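Local coordinates for protein dipeptide Epimerase (Enterococcus faecalis V583, PDB 3JVA) that belongs to the mandelate racemase/muconate lactonizing enzyme family of the enolase superfamily and holds a magnesium ion in its barrel domain, at residues 18-22 / 23-27; 248-251 / 252-255; 116-119 / 120-124; 57-60 / 61-65. All coordinates share one frame; numbering follows the deposited sequence.

In the fold
The four contacts lie in series along the chain, none touching another. Interactions 1, 3 and 4 fall in the sequence range of the N-terminal domain and interaction 2 in the barrel. Interactions 1 and 4, with centres about 20 Å apart and nearest atoms about 9 Å apart, both reach the second subunit; interactions 2 and 3, with centres about 27 Å apart, both reach the third. Magnesium is bound by D189, E215 and D240. The side chain of F19 in interaction 1 comes to about 9 Å from a magnesium ion and that of L252 in interaction 2 to about 12 Å. Interactions 1 and 3 lie on opposite sides of the chain's centre.

Interaction 1. Residues 18-22 / 23-27; sequences TFTIA and LGTIE
The F19 ring meets I26 with its edge: I26 CD1 lies close to the plane of the ring, 3.8 Å from F19 CD2. F53 and A294 from nearby loops also touch the phenyl group. F19 CG stands anti to the backbone nitrogen (chi1 -177°), which lays the ring along its own strand, so that only its CD2 edge comes up to I26 CD1. The same methyl, I26 CD1, is 3.9 Å from I21 CG2, and the I21 and I26 side chains cross at about a right angle. F19, I21 and I26 thus make one apolar face of the ribbon, with F53 packed on all three. On the reverse face T20 and T25 form a non-hydrogen-bonded pair and touch through methyls, T20 CG2 to T25 CG2 at 4.1 Å.

F19 and I26 are a hydrogen-bonded pair: F19 N gives to I26 O at 2.7 Å, and I26 N to F19 O at 2.6 Å. The pair closing the type II turn bonds through I21 N to G24 O at 2.9 Å and G24 N to I21 O at 3.0 Å, each donor lying above the plane of the carbonyl it meets. At the turn itself, A22 packs on K90 and L23 on V87 of the second subunit. The whole is an antiparallel beta hairpin at the edge of the N-terminal sheet, consistent with the enolase-superfamily capping domain; F19 touches a glycerol, probably from the crystallisation liquor, about 9 Å from magnesium.

Interaction 2. Residues 248-251 / 252-255; sequences DALE and LVKK
L252 N donates to D248 O at 2.9 Å, in a fairly straight bond (160° at the hydrogen), its donor tilted slightly from the carbonyl plane. V253 N to A249 O, also 2.9 Å, and K255 N to E251 O, 3.1 Å, continue the i to i+4 pattern. The D248 carboxylate turns away from this turn: OD2 accepts from F244 N, and OD1 forms a salt bridge with R221 of the second subunit.

Helix 246-255 is the helical part of a beta-alpha-beta crossover in the barrel, between strands 236-239 and 260-263. A249 and V253 pack on the neighbouring helix 271-284, while L252 reaches L223 at helix 223-232.

The other side of the helix carries mixed contacts. K254 runs out extended across the L250 isobutyl group, with CE 3.6 Å from L250 CD1, although K254 CG and L250 O are modelled too close, which makes the place of L250 O less sure. L250 packs on L250, and K254 on K254, of the third subunit. E251 bends at chi2 (57°), bringing OE2 within 3.0 Å of K255 CD; K255 then folds its amine away, so E251 OE2 and K255 NZ stand 5.5 Å apart and form no salt bridge.

Interaction 3. Residues 116-119 / 120-124; sequences LPLY and QLLGG
L116 and P117 enter extended, and 118-121 wind into a short, weakly bonded helix, where contacts three residues apart prevail. Q120 N donates to P117 O at 3.1 Å and L121 N to L118 O at 2.8 Å, both from above the carbonyl plane; these i to i+3 bonds resemble those of a 3-10 turn. L122 N is held loosely, by weak bonds to both L118 O and Y119 O. The chain then curls back through two glycines of positive phi, and G124 N returns to Y119 O at 3.0 Å. At G123, phi is 138°, a strained setting that would press any CB against the preceding carbonyl oxygen.

Y119 and Q120 lie side by side, pointing the same way. Y119 CG sits between its own backbone N and carbonyl carbon (chi1 68°), which brings the ring alongside the following residue, and Q120 bends at chi2 to follow it. Ring atom Y119 CE1 is 3.3 Å from Q120 CD, and ring and amide planes are 37° apart. Q120 NE2 is hydrogen-bonded to a glycerol, probably from the crystallisation liquor. In two separate apolar contacts, L118 CG meets L122 CD1 at 3.6 Å, and L116 CD1 touches L121 CD2 at 3.9 Å, the latter side chains about perpendicular.

Helices 96-114 and 298-310 cover L118 and L122, and F79 of the third subunit packs on L116 and Q120. Y119 N is bonded to H306 ND1. The contact therefore joins the N-terminal part of the chain to barrel helices chiefly through apolar packing, with polar backbone atoms paired inside it.

Interaction 4. Residues 57-60 / 61-65; sequences ETLA and GTLET
T58 holds its OG1 between the backbone N and the carbonyl carbon (chi1 63°), turned forward to the first turn of the helix, where it accepts from G61 N at 3.0 Å. T62 has the opposite setting (chi1 -63°): its OG1 lies beside its own nitrogen and points back up the helix to T58 O. That oxygen is gripped twice, by T62 N at 2.9 Å and by T62 OG1 at 2.6 Å, and the two donors arrive from opposite faces of its carbonyl plane. A water gives one hydrogen to T62 OG1 at 2.9 Å and the other to E57 OE1 at 2.6 Å, tying the residue before the cap to the turn. E57 OE1 also accepts from A97 N of helix 96-114, so this carboxylate links two helix starts.

From here regular bonding takes over: L63 N donates to L59 O at 2.8 Å and E64 N to A60 O at 3.1 Å. L59 crosses L63 at a slant, with L59 CG and L63 CD1 3.9 Å apart, and both side chains reach strand 29-38, at D30 and A32 respectively. E64 extends outward, and its OE1 accepts from A60 N of the second subunit, while A60 N here binds E64 OE1 of that subunit in return; the two A60 residues pack on one another. An amide of the first turn is thus satisfied by a neighbouring carboxylate.

T58 is a threonine N-cap at the start of helix 59-73, which packs against strand 29-38 of the N-terminal sheet and against helix 96-114, and meets its counterpart in a subunit interface.

Interaction 1. Residues 18-22 / 23-27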
loop_
_atom_site.group_PDB
_atom_site.type_symbol
_atom_site.label_atom_id
_atom_site.label_comp_id
_atom_site.label_asym_id
_atom_site.label_seq_id
_atom_site.Cartn_x
_atom_site.Cartn_y
_atom_site.Cartn_z
ATOM N N THR B 18 35.262 21.117 28.847
ATOM C CA THR B 18 35.580 20.088 27.869
ATOM C C THR B 18 34.332 19.290 27.513
ATOM O O THR B 18 33.481 19.038 28.365
ATOM C CB THR B 18 36.659 19.126 28.402
ATOM O OG1 THR B 18 36.202 18.519 29.616
ATOM C CG2 THR B 18 37.954 19.879 28.668
ATOM N N PHE B 19 34.228 18.899 26.249
ATOM C CA PHE B 19 33.083 18.136 25.764
ATOM C C PHE B 19 33.494 16.676 25.632
ATOM O O PHE B 19 34.532 16.365 25.052
ATOM C CB PHE B 19 32.634 18.690 24.406
ATOM C CG PHE B 19 31.405 18.026 23.848
ATOM C CD1 PHE B 19 30.238 17.939 24.601
ATOM C CD2 PHE B 19 31.408 17.509 22.556
ATOM C CE1 PHE B 19 29.087 17.346 24.076
ATOM C CE2 PHE B 19 30.262 16.914 22.020
ATOM C CZ PHE B 19 29.100 16.833 22.782
ATOM N N THR B 20 32.687 15.776 26.182
ATOM C CA THR B 20 33.011 14.359 26.110
ATOM C C THR B 20 32.261 13.682 24.970
ATOM O O THR B 20 31.048 13.839 24.828
ATOM C CB THR B 20 32.666 13.638 27.426
ATOM O OG1 THR B 20 33.162 14.400 28.534
ATOM C CG2 THR B 20 33.304 12.256 27.453
ATOM N N ILE B 21 32.998 12.941 24.151
ATOM C CA ILE B 21 32.413 12.226 23.025
ATOM C C ILE B 21 32.833 10.768 23.113
ATOM O O ILE B 21 33.650 10.401 23.956
ATOM C CB ILE B 21 32.899 12.794 21.675
ATOM C CG1 ILE B 21 34.428 12.728 21.603
ATOM C CG2 ILE B 21 32.403 14.221 21.502
ATOM C CD1 ILE B 21 35.011 13.185 20.279
ATOM N N ALA B 22 32.276 9.936 22.243
ATOM C CA ALA B 22 32.617 8.522 22.241
ATOM C C ALA B 22 34.129 8.326 22.129
ATOM O O ALA B 22 34.770 8.841 21.210
ATOM C CB ALA B 22 31.911 7.816 21.089
ATOM N N LEU B 23 34.690 7.590 23.084
ATOM C CA LEU B 23 36.119 7.286 23.111
ATOM C C LEU B 23 37.049 8.487 23.275
ATOM O O LEU B 23 38.268 8.320 23.297
ATOM C CB LEU B 23 36.515 6.523 21.841
ATOM C CG LEU B 23 35.733 5.244 21.524
ATOM C CD1 LEU B 23 36.273 4.622 20.240
ATOM C CD2 LEU B 23 35.849 4.264 22.682
ATOM N N GLY B 24 36.497 9.691 23.391
ATOM C CA GLY B 24 37.359 10.851 23.539
ATOM C C GLY B 24 36.726 12.090 24.139
ATOM O O GLY B 24 35.648 12.034 24.734
ATOM N N THR B 25 37.416 13.216 23.983
ATOM C CA THR B 25 36.945 14.495 24.499
ATOM C C THR B 25 37.371 15.629 23.572
ATOM O O THR B 25 38.212 15.446 22.692
ATOM C CB THR B 25 37.519 14.788 25.901
ATOM O OG1 THR B 25 38.944 14.898 25.819
ATOM C CG2 THR B 25 37.155 13.677 26.875
ATOM N N ILE B 26 36.779 16.799 23.782
ATOM C CA ILE B 26 37.080 17.984 22.990
ATOM C C ILE B 26 37.249 19.154 23.950
ATOM O O ILE B 26 36.337 19.461 24.720
ATOM C CB ILE B 26 35.928 18.315 22.021
ATOM C CG1 ILE B 26 35.624 17.104 21.133
ATOM C CG2 ILE B 26 36.297 19.524 21.166
ATOM C CD1 ILE B 26 34.444 17.308 20.212
ATOM N N GLU B 27 38.407 19.804 23.917
ATOM C CA GLU B 27 38.639 20.935 24.809
ATOM C C GLU B 27 38.831 22.250 24.072
ATOM O O GLU B 27 39.032 23.293 24.691
ATOM C CB GLU B 27 39.840 20.661 25.719
ATOM C CG GLU B 27 41.058 20.090 25.025
ATOM C CD GLU B 27 42.165 19.733 26.006
ATOM O OE1 GLU B 27 43.194 19.172 25.571
ATOM O OE2 GLU B 27 42.005 20.013 27.214
#

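Interaction 2. Residues 248-251 / 252-255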
loop_
_atom_site.group_PDB
_atom_site.type_symbol
_atom_site.label_atom_id
_atom_site.label_comp_id
_atom_site.label_asym_id
_atom_site.label_seq_id
_atom_site.Cartn_x
_atom_site.Cartn_y
_atom_site.Cartn_z
ATOM N N ASP B 248 16.648 14.581 2.949
ATOM C CA ASP B 248 16.341 13.850 4.177
ATOM C C ASP B 248 15.034 14.387 4.753
ATOM O O ASP B 248 14.182 13.629 5.216
ATOM C CB ASP B 248 17.444 14.028 5.228
ATOM C CG ASP B 248 18.749 13.362 4.841
ATOM O OD1 ASP B 248 18.736 12.387 4.057
ATOM O OD2 ASP B 248 19.799 13.810 5.347
ATOM N N ALA B 249 14.881 15.708 4.736
ATOM C CA ALA B 249 13.668 16.321 5.257
ATOM C C ALA B 249 12.446 15.836 4.489
ATOM O O ALA B 249 11.417 15.533 5.084
ATOM C CB ALA B 249 13.769 17.844 5.184
ATOM N N LEU B 250 12.562 15.768 3.164
ATOM C CA LEU B 250 11.454 15.321 2.328
ATOM C C LEU B 250 11.021 13.903 2.697
ATOM O O LEU B 250 9.829 13.619 2.813
ATOM C CB LEU B 250 11.856 15.382 0.852
ATOM C CG LEU B 250 10.802 14.946 -0.168
ATOM C CD1 LEU B 250 9.495 15.698 0.069
ATOM C CD2 LEU B 250 11.336 15.206 -1.576
ATOM N N GLU B 251 11.997 13.020 2.888
ATOM C CA GLU B 251 11.712 11.638 3.248
ATOM C C GLU B 251 11.063 11.573 4.626
ATOM O O GLU B 251 10.097 10.836 4.824
ATOM C CB GLU B 251 13.003 10.817 3.233
ATOM C CG GLU B 251 12.819 9.335 3.517
ATOM C CD GLU B 251 11.857 8.665 2.548
ATOM O OE1 GLU B 251 11.890 9.003 1.343
ATOM O OE2 GLU B 251 11.080 7.791 2.991
ATOM N N LEU B 252 11.582 12.362 5.567
ATOM C CA LEU B 252 11.054 12.390 6.930
ATOM C C LEU B 252 9.601 12.855 7.002
ATOM O O LEU B 252 8.789 12.245 7.700
ATOM C CB LEU B 252 11.927 13.279 7.828
ATOM C CG LEU B 252 13.283 12.694 8.236
ATOM C CD1 LEU B 252 14.134 13.758 8.906
ATOM C CD2 LEU B 252 13.062 11.510 9.181
ATOM N N VAL B 253 9.260 13.924 6.288
ATOM C CA VAL B 253 7.882 14.405 6.326
ATOM C C VAL B 253 6.970 13.491 5.516
ATOM O O VAL B 253 5.790 13.356 5.836
ATOM C CB VAL B 253 7.747 15.856 5.798
ATOM C CG1 VAL B 253 8.640 16.784 6.603
ATOM C CG2 VAL B 253 8.079 15.915 4.319
ATOM N N LYS B 254 7.516 12.866 4.474
ATOM C CA LYS B 254 6.748 11.946 3.636
ATOM C C LYS B 254 6.219 10.797 4.484
ATOM O O LYS B 254 5.035 10.463 4.433
ATOM C CB LYS B 254 7.619 11.352 2.525
ATOM C CG LYS B 254 7.859 12.246 1.320
ATOM C CD LYS B 254 8.625 11.481 0.242
ATOM C CE LYS B 254 8.796 12.307 -1.027
ATOM N NZ LYS B 254 9.492 11.544 -2.107
ATOM N N LYS B 255 7.113 10.189 5.256
ATOM C CA LYS B 255 6.751 9.066 6.110
ATOM C C LYS B 255 6.142 9.492 7.443
ATOM O O LYS B 255 5.647 8.650 8.196
ATOM C CB LYS B 255 7.980 8.191 6.382
ATOM C CG LYS B 255 8.663 7.653 5.132
ATOM C CD LYS B 255 9.805 6.699 5.476
ATOM C CE LYS B 255 9.307 5.324 5.937
ATOM N NZ LYS B 255 8.551 5.335 7.228
#

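Interaction 3. Residues 116-119 / 120-124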
loop_
_atom_site.group_PDB
_atom_site.type_symbol
_atom_site.label_atom_id
_atom_site.label_comp_id
_atom_site.label_asym_id
_atom_site.label_seq_id
_atom_site.Cartn_x
_atom_site.Cartn_y
_atom_site.Cartn_z
ATOM N N LEU B 116 21.756 45.731 4.508
ATOM C CA LEU B 116 20.661 45.220 5.323
ATOM C C LEU B 116 21.155 44.098 6.219
ATOM O O LEU B 116 22.059 43.344 5.843
ATOM C CB LEU B 116 19.556 44.648 4.430
ATOM C CG LEU B 116 18.776 45.568 3.493
ATOM C CD1 LEU B 116 17.964 44.732 2.525
ATOM C CD2 LEU B 116 17.879 46.473 4.305
ATOM N N PRO B 117 20.584 43.984 7.429
ATOM C CA PRO B 117 20.996 42.910 8.334
ATOM C C PRO B 117 20.544 41.643 7.613
ATOM O O PRO B 117 19.533 41.662 6.911
ATOM C CB PRO B 117 20.163 43.169 9.589
ATOM C CG PRO B 117 19.936 44.645 9.554
ATOM C CD PRO B 117 19.646 44.902 8.096
ATOM N N LEU B 118 21.265 40.548 7.793
ATOM C CA LEU B 118 20.919 39.316 7.101
ATOM C C LEU B 118 19.491 38.816 7.297
ATOM O O LEU B 118 18.864 38.354 6.344
ATOM C CB LEU B 118 21.907 38.205 7.477
ATOM C CG LEU B 118 21.721 36.853 6.775
ATOM C CD1 LEU B 118 21.709 37.033 5.249
ATOM C CD2 LEU B 118 22.851 35.926 7.195
ATOM N N TYR B 119 18.964 38.902 8.515
ATOM C CA TYR B 119 17.609 38.412 8.750
ATOM C C TYR B 119 16.560 39.060 7.851
ATOM O O TYR B 119 15.504 38.480 7.614
ATOM C CB TYR B 119 17.222 38.571 10.229
ATOM C CG TYR B 119 17.048 39.995 10.704
ATOM C CD1 TYR B 119 15.894 40.714 10.404
ATOM C CD2 TYR B 119 18.037 40.618 11.458
ATOM C CE1 TYR B 119 15.728 42.028 10.848
ATOM C CE2 TYR B 119 17.882 41.930 11.905
ATOM C CZ TYR B 119 16.726 42.626 11.596
ATOM O OH TYR B 119 16.568 43.923 12.034
ATOM N N GLN B 120 16.850 40.253 7.340
ATOM C CA GLN B 120 15.904 40.939 6.464
ATOM C C GLN B 120 15.880 40.299 5.081
ATOM O O GLN B 120 14.894 40.408 4.356
ATOM C CB GLN B 120 16.259 42.427 6.348
ATOM C CG GLN B 120 16.109 43.189 7.662
ATOM C CD GLN B 120 14.659 43.371 8.081
ATOM O OE1 GLN B 120 13.799 42.547 7.770
ATOM N NE2 GLN B 120 14.388 44.451 8.804
ATOM N N LEU B 121 16.967 39.628 4.715
ATOM C CA LEU B 121 17.033 38.965 3.413
ATOM C C LEU B 121 16.539 37.527 3.488
ATOM O O LEU B 121 16.355 36.880 2.458
ATOM C CB LEU B 121 18.471 38.949 2.888
ATOM C CG LEU B 121 19.134 40.278 2.531
ATOM C CD1 LEU B 121 20.561 40.021 2.066
ATOM C CD2 LEU B 121 18.330 40.974 1.446
ATOM N N LEU B 122 16.318 37.027 4.702
ATOM C CA LEU B 122 15.897 35.644 4.885
ATOM C C LEU B 122 14.457 35.407 5.344
ATOM O O LEU B 122 14.119 34.291 5.734
ATOM C CB LEU B 122 16.856 34.951 5.867
ATOM C CG LEU B 122 18.346 35.013 5.505
ATOM C CD1 LEU B 122 19.179 34.359 6.604
ATOM C CD2 LEU B 122 18.584 34.309 4.167
ATOM N N GLY B 123 13.613 36.437 5.306
ATOM C CA GLY B 123 12.233 36.256 5.734
ATOM C C GLY B 123 11.701 37.406 6.572
ATOM O O GLY B 123 10.500 37.682 6.564
ATOM N N GLY B 124 12.599 38.055 7.306
ATOM C CA GLY B 124 12.249 39.204 8.136
ATOM C C GLY B 124 11.188 39.059 9.215
ATOM O O GLY B 124 10.681 40.064 9.713
#

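Interaction 4. Residues 57-60 / 61-65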
loop_
_atom_site.group_PDB
_atom_site.type_symbol
_atom_site.label_atom_id
_atom_site.label_comp_id
_atom_site.label_asym_id
_atom_site.label_seq_id
_atom_site.Cartn_x
_atom_site.Cartn_y
_atom_site.Cartn_z
ATOM N N GLU B 57 32.943 15.207 9.063
ATOM C CA GLU B 57 33.732 16.358 8.621
ATOM C C GLU B 57 34.912 16.636 9.558
ATOM O O GLU B 57 34.748 16.707 10.775
ATOM C CB GLU B 57 32.845 17.608 8.541
ATOM C CG GLU B 57 31.702 17.509 7.532
ATOM C CD GLU B 57 32.170 17.670 6.098
ATOM O OE1 GLU B 57 31.968 18.763 5.525
ATOM O OE2 GLU B 57 32.748 16.709 5.541
ATOM N N THR B 58 36.095 16.794 8.977
ATOM C CA THR B 58 37.301 17.084 9.749
ATOM C C THR B 58 37.804 18.481 9.394
ATOM O O THR B 58 37.438 19.035 8.358
ATOM C CB THR B 58 38.420 16.081 9.433
ATOM O OG1 THR B 58 38.794 16.206 8.054
ATOM C CG2 THR B 58 37.947 14.654 9.691
ATOM N N LEU B 59 38.635 19.059 10.253
ATOM C CA LEU B 59 39.165 20.385 9.961
ATOM C C LEU B 59 40.075 20.335 8.732
ATOM O O LEU B 59 39.976 21.185 7.854
ATOM C CB LEU B 59 39.936 20.940 11.160
ATOM C CG LEU B 59 40.550 22.332 10.975
ATOM C CD1 LEU B 59 39.454 23.358 10.701
ATOM C CD2 LEU B 59 41.327 22.711 12.231
ATOM N N ALA B 60 40.951 19.335 8.663
ATOM C CA ALA B 60 41.865 19.218 7.523
ATOM C C ALA B 60 41.119 19.054 6.200
ATOM O O ALA B 60 41.467 19.690 5.195
ATOM C CB ALA B 60 42.824 18.046 7.735
ATOM N N GLY B 61 40.100 18.199 6.194
ATOM C CA GLY B 61 39.334 17.990 4.976
ATOM C C GLY B 61 38.522 19.222 4.618
ATOM O O GLY B 61 38.373 19.575 3.446
ATOM N N THR B 62 37.991 19.888 5.635
ATOM C CA THR B 62 37.189 21.086 5.406
ATOM C C THR B 62 38.047 22.211 4.834
ATOM O O THR B 62 37.626 22.920 3.919
ATOM C CB THR B 62 36.518 21.541 6.710
ATOM O OG1 THR B 62 35.626 20.510 7.150
ATOM C CG2 THR B 62 35.717 22.827 6.489
ATOM N N LEU B 63 39.251 22.377 5.372
ATOM C CA LEU B 63 40.147 23.413 4.869
ATOM C C LEU B 63 40.500 23.132 3.411
ATOM O O LEU B 63 40.455 24.032 2.570
ATOM C CB LEU B 63 41.422 23.482 5.716
ATOM C CG LEU B 63 41.253 24.039 7.134
ATOM C CD1 LEU B 63 42.537 23.839 7.923
ATOM C CD2 LEU B 63 40.884 25.527 7.065
ATOM N N GLU B 64 40.843 21.882 3.105
ATOM C CA GLU B 64 41.194 21.521 1.735
ATOM C C GLU B 64 40.043 21.779 0.766
ATOM O O GLU B 64 40.236 22.356 -0.313
ATOM C CB GLU B 64 41.623 20.047 1.653
ATOM C CG GLU B 64 41.785 19.533 0.218
ATOM C CD GLU B 64 42.463 18.170 0.117
ATOM O OE1 GLU B 64 42.289 17.326 1.019
ATOM O OE2 GLU B 64 43.165 17.933 -0.886
ATOM N N THR B 65 38.841 21.362 1.146
ATOM C CA THR B 65 37.681 21.552 0.286
ATOM C C THR B 65 37.358 23.028 0.091
ATOM O O THR B 65 37.061 23.456 -1.021
ATOM C CB THR B 65 36.447 20.822 0.855
ATOM O OG1 THR B 65 36.746 19.427 0.986
ATOM C CG2 THR B 65 35.244 20.990 -0.073
HETATM O O HOH W 1 34.260 19.779 4.673
#